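Local coordinates for Pgp2 (Campylobacter jejuni subsp. jejuni, PDB 6XJ6), which probably acts as an LD-carboxypeptidase that trims peptidoglycan, and binds peptidoglycan through a pocket on its accessory NTF2 domain to direct helical cell shape, at residues 159-162 / 163-167; 167-170 / 171-174. All coordinates share one frame; numbering follows the deposited sequence.

Interaction 1 (159-162 / 163-167); sequences MTEE and KEKIR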
loop_
_atom_site.group_PDB
_atom_site.type_symbol
_atom_site.label_atom_id
_atom_site.label_comp_id
_atom_site.label_asym_id
_atom_site.label_seq_id
_atom_site.Cartn_x
_atom_site.Cartn_y
_atom_site.Cartn_z
ATOM N N MET A 159 3.114 6.437 2.964
ATOM C CA MET A 159 2.073 6.137 3.931
ATOM C C MET A 159 1.547 7.479 4.413
ATOM O O MET A 159 2.277 8.246 5.043
ATOM C CB MET A 159 2.662 5.312 5.075
ATOM C CG MET A 159 1.684 4.964 6.163
ATOM S SD MET A 159 2.447 3.850 7.351
ATOM C CE MET A 159 1.232 3.894 8.659
ATOM N N THR A 160 0.297 7.786 4.079
ATOM C CA THR A 160 -0.292 9.076 4.400
ATOM C C THR A 160 -1.494 8.888 5.309
ATOM O O THR A 160 -2.461 8.209 4.939
ATOM C CB THR A 160 -0.663 9.836 3.135
ATOM O OG1 THR A 160 0.526 9.974 2.347
ATOM C CG2 THR A 160 -1.218 11.208 3.475
ATOM N N GLU A 161 -1.410 9.482 6.492
ATOM C CA GLU A 161 -2.452 9.478 7.503
ATOM C C GLU A 161 -3.255 10.768 7.432
ATOM O O GLU A 161 -2.733 11.833 7.087
ATOM C CB GLU A 161 -1.830 9.414 8.902
ATOM C CG GLU A 161 -0.976 8.211 9.145
ATOM C CD GLU A 161 -0.228 8.268 10.458
ATOM O OE1 GLU A 161 0.119 9.373 10.934
ATOM O OE2 GLU A 161 0.038 7.185 11.019
ATOM N N GLU A 162 -4.529 10.675 7.810
ATOM C CA GLU A 162 -5.354 11.871 7.922
ATOM C C GLU A 162 -5.135 12.556 9.263
ATOM O O GLU A 162 -4.786 13.738 9.324
ATOM C CB GLU A 162 -6.827 11.497 7.769
ATOM C CG GLU A 162 -7.793 12.656 7.862
ATOM C CD GLU A 162 -7.859 13.486 6.605
ATOM O OE1 GLU A 162 -8.583 14.502 6.634
ATOM O OE2 GLU A 162 -7.196 13.125 5.616
ATOM N N LYS A 163 -5.368 11.830 10.355
ATOM C CA LYS A 163 -5.248 12.393 11.692
ATOM C C LYS A 163 -4.686 11.348 12.640
ATOM O O LYS A 163 -3.627 11.552 13.239
ATOM C CB LYS A 163 -6.609 12.874 12.200
ATOM C CG LYS A 163 -6.584 13.464 13.594
ATOM C CD LYS A 163 -7.989 13.785 14.070
ATOM C CE LYS A 163 -7.982 14.412 15.452
ATOM N NZ LYS A 163 -7.434 15.797 15.427
ATOM N N GLU A 164 -5.384 10.224 12.768
ATOM C CA GLU A 164 -4.964 9.187 13.699
ATOM C C GLU A 164 -3.647 8.555 13.269
ATOM O O GLU A 164 -3.354 8.395 12.080
ATOM C CB GLU A 164 -6.039 8.107 13.823
ATOM C CG GLU A 164 -7.376 8.635 14.306
ATOM C CD GLU A 164 -7.281 9.341 15.645
ATOM O OE1 GLU A 164 -6.559 8.841 16.534
ATOM O OE2 GLU A 164 -7.920 10.405 15.805
ATOM N N LYS A 165 -2.847 8.203 14.268
ATOM C CA LYS A 165 -1.600 7.487 14.051
ATOM C C LYS A 165 -1.933 6.022 13.804
ATOM O O LYS A 165 -2.539 5.365 14.661
ATOM C CB LYS A 165 -0.744 7.654 15.304
ATOM C CG LYS A 165 0.580 6.926 15.322
ATOM C CD LYS A 165 1.316 7.277 16.620
ATOM C CE LYS A 165 2.583 6.473 16.815
ATOM N NZ LYS A 165 3.268 6.854 18.086
ATOM N N ILE A 166 -1.554 5.521 12.634
ATOM C CA ILE A 166 -1.892 4.176 12.190
ATOM C C ILE A 166 -0.614 3.357 12.212
ATOM O O ILE A 166 0.356 3.690 11.525
ATOM C CB ILE A 166 -2.521 4.193 10.788
ATOM C CG1 ILE A 166 -3.741 5.125 10.773
ATOM C CG2 ILE A 166 -2.903 2.794 10.345
ATOM C CD1 ILE A 166 -4.759 4.853 11.852
ATOM N N ARG A 167 -0.594 2.305 13.028
ATOM C CA ARG A 167 0.566 1.433 13.092
ATOM C C ARG A 167 0.138 -0.022 13.019
ATOM O O ARG A 167 -0.897 -0.412 13.571
ATOM C CB ARG A 167 1.362 1.668 14.367
ATOM C CG ARG A 167 1.914 3.081 14.494
ATOM C CD ARG A 167 2.968 3.402 13.437
ATOM N NE ARG A 167 3.543 4.724 13.671
ATOM C CZ ARG A 167 3.051 5.862 13.187
ATOM N NH1 ARG A 167 1.979 5.861 12.405
ATOM N NH2 ARG A 167 3.643 7.013 13.478
HETATM O O HOH W 1 2.148 9.299 12.621
HETATM O O HOH W 2 -4.946 8.531 9.698
#
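M159 meets I166 through the last atom of its side chain: the methyl CE lies 3.0 Å from the backbone O of I166. With CG anti to the backbone N (chi1 179°) and no bend beyond it, the straight chain carries CE from the strand across to the I166 carbonyl in the returning loop. E161, two residues on, supplies the main polar link. Its OE2 accepts two bonds from opposite faces of the carboxylate plane. The backbone N of I166 donates to E161 OE2 at 2.8 Å, nearly straight (176°) but from well above the plane; R167 NH1 donates to the same E161 OE2 at 2.7 Å on the syn side, along a more bent path, and forms a salt bridge. The carboxylate and guanidinium planes stand 24° apart, although the two side chains cross at about a right angle. R167 NH1 also donates to I166 O at 2.8 Å, and both its acceptors lie close to the guanidinium plane, which fixes the rotation of the group. Water 1 adds a second bridge, 2.6 Å from E161 OE1 and 2.9 Å from R167 NH2. At E162 the link passes to the backbone: water 2 accepts from E162 N (2.9 Å) and donates to E164 O, joining the two sides of the turn. The E162 side chain leads away to G64 N and K34, taking its carboxylate out of this network. The chain therefore folds back at the end of strand 156-161, with the E161 carboxylate inside the bend. That strand lies between parallel strand 27-33 and antiparallel strand 77-80. L31 touches the side chains of M159, E161 and R167, while N33 binds both E161 OE1 and K163 O, fastening the turn to strand 27-33.

Interaction 2 (167-170 / 171-174); sequences RAKK and DQIA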
loop_
_atom_site.group_PDB
_atom_site.type_symbol
_atom_site.label_atom_id
_atom_site.label_comp_id
_atom_site.label_asym_id
_atom_site.label_seq_id
_atom_site.Cartn_x
_atom_site.Cartn_y
_atom_site.Cartn_z
ATOM N N ARG A 167 -0.594 2.305 13.028
ATOM C CA ARG A 167 0.566 1.433 13.092
ATOM C C ARG A 167 0.138 -0.022 13.019
ATOM O O ARG A 167 -0.897 -0.412 13.571
ATOM C CB ARG A 167 1.362 1.668 14.367
ATOM C CG ARG A 167 1.914 3.081 14.494
ATOM C CD ARG A 167 2.968 3.402 13.437
ATOM N NE ARG A 167 3.543 4.724 13.671
ATOM C CZ ARG A 167 3.051 5.862 13.187
ATOM N NH1 ARG A 167 1.979 5.861 12.405
ATOM N NH2 ARG A 167 3.643 7.013 13.478
ATOM N N ALA A 168 0.949 -0.813 12.325
ATOM C CA ALA A 168 0.722 -2.245 12.259
ATOM C C ALA A 168 0.956 -2.878 13.622
ATOM O O ALA A 168 1.728 -2.376 14.451
ATOM C CB ALA A 168 1.655 -2.877 11.233
ATOM N N LYS A 169 0.276 -3.997 13.851
ATOM C CA LYS A 169 0.396 -4.758 15.083
ATOM C C LYS A 169 0.901 -6.154 14.752
ATOM O O LYS A 169 0.514 -6.743 13.742
ATOM C CB LYS A 169 -0.954 -4.838 15.817
ATOM C CG LYS A 169 -1.577 -3.472 16.118
ATOM C CD LYS A 169 -0.694 -2.628 17.033
ATOM C CE LYS A 169 -1.063 -1.152 16.975
ATOM N NZ LYS A 169 -0.089 -0.316 17.734
ATOM N N LYS A 170 1.776 -6.676 15.614
ATOM C CA LYS A 170 2.407 -7.963 15.346
ATOM C C LYS A 170 1.370 -9.071 15.195
ATOM O O LYS A 170 1.474 -9.910 14.291
ATOM C CB LYS A 170 3.404 -8.274 16.465
ATOM C CG LYS A 170 4.065 -9.629 16.388
ATOM C CD LYS A 170 5.056 -9.798 17.542
ATOM C CE LYS A 170 5.677 -11.200 17.609
ATOM N NZ LYS A 170 6.472 -11.378 18.853
ATOM N N ASP A 171 0.351 -9.080 16.057
ATOM C CA ASP A 171 -0.662 -10.128 15.986
ATOM C C ASP A 171 -1.433 -10.060 14.678
ATOM O O ASP A 171 -1.820 -11.094 14.123
ATOM C CB ASP A 171 -1.626 -10.010 17.162
ATOM C CG ASP A 171 -2.666 -11.113 17.173
ATOM O OD1 ASP A 171 -2.331 -12.237 17.607
ATOM O OD2 ASP A 171 -3.814 -10.859 16.738
ATOM N N GLN A 172 -1.668 -8.843 14.174
ATOM C CA GLN A 172 -2.406 -8.666 12.927
ATOM C C GLN A 172 -1.574 -9.097 11.723
ATOM O O GLN A 172 -2.087 -9.747 10.804
ATOM C CB GLN A 172 -2.837 -7.203 12.786
ATOM C CG GLN A 172 -3.887 -6.766 13.805
ATOM C CD GLN A 172 -4.152 -5.259 13.812
ATOM O OE1 GLN A 172 -3.495 -4.484 13.111
ATOM N NE2 GLN A 172 -5.120 -4.841 14.618
ATOM N N ILE A 173 -0.292 -8.730 11.693
ATOM C CA ILE A 173 0.561 -9.172 10.596
ATOM C C ILE A 173 0.652 -10.690 10.583
ATOM O O ILE A 173 0.559 -11.325 9.528
ATOM C CB ILE A 173 1.944 -8.504 10.693
ATOM C CG1 ILE A 173 1.805 -7.007 10.417
ATOM C CG2 ILE A 173 2.942 -9.179 9.752
ATOM C CD1 ILE A 173 3.101 -6.255 10.428
ATOM N N ALA A 174 0.828 -11.295 11.759
ATOM C CA ALA A 174 0.958 -12.745 11.831
ATOM C C ALA A 174 -0.322 -13.443 11.391
ATOM O O ALA A 174 -0.274 -14.445 10.661
ATOM C CB ALA A 174 1.330 -13.157 13.253
HETATM O O HOH W 3 -3.270 -1.559 12.472
#
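The carbonyl oxygens of K169 and K170 accept the opening hydrogen bonds of the helix, from I173 N and A174 N respectively. The first measures 3.0 Å from K169 O to I173 N, with an N-H...O angle of 168°; the second, from K170 O to A174 N, is also 3.0 Å long, at 163°. Both join residues four apart, the spacing of an alpha-helix. A water-mediated link lies beside them: water 3 donates to R167 O (2.9 Å) and to Q172 OE1 (3.0 Å), tying the incoming loop to the first turn. Q172 OE1 is also hydrogen-bonded to the hydroxyl of Y250, which in addition bonds K169 N, so a single tyrosine holds both the cap residue and the side chain three positions later.

Around this polar frame the side chains of K169 and Q172 lie alongside each other, pointing the same way. The lysine's CB and CG run beside the end of the amide, with K169 CG 3.7 Å from Q172 OE1. K169 is bent at chi2 (-62°), and its end leads away from the helix. Deeper in, CB of A168 meets CD1 of I173 at 3.8 Å, a small apolar contact between buried residues that Y250 also touches. I173 further packs on I13 and I18, and A174 on K6 and L10. The outward polar groups have partners as well: D171 OD1 forms a salt bridge with K6, and K170 NZ bonds G14 O. The D171 carboxylate, close to the helix start, would probably be favoured by the helix dipole.

The arrangement is a helix N-terminus with K169 at the N-cap position. It begins helix 170-188, most of which belongs to the NTF2-like family match and which packs against helix 6-13 and strand 249-260.

Overall arrangement
Interactions 1 and 2 are consecutive steps along one connection, from strand 156-161 of the catalytic domain's mixed sheet to helix 170-188 of the NTF2-like region. Their centres lie about 15 Å apart, and R167 belongs to both: its guanidinium serves interaction 1, while its backbone carbonyl reaches the helix side of interaction 2 through a water. Each is partly buried, combining buried side chains with exposed lysines. The chemistry differs with place. At the strand's end, a buried carboxylate gathers a backbone amide, a guanidinium and a water; at the helix start, main-chain carbonyls carry the direct bonds between the segments, while polar side chains turn to partners beyond them. Interaction 1 leans on strand 27-33, interaction 2 on helix 6-13 and strand 249-260.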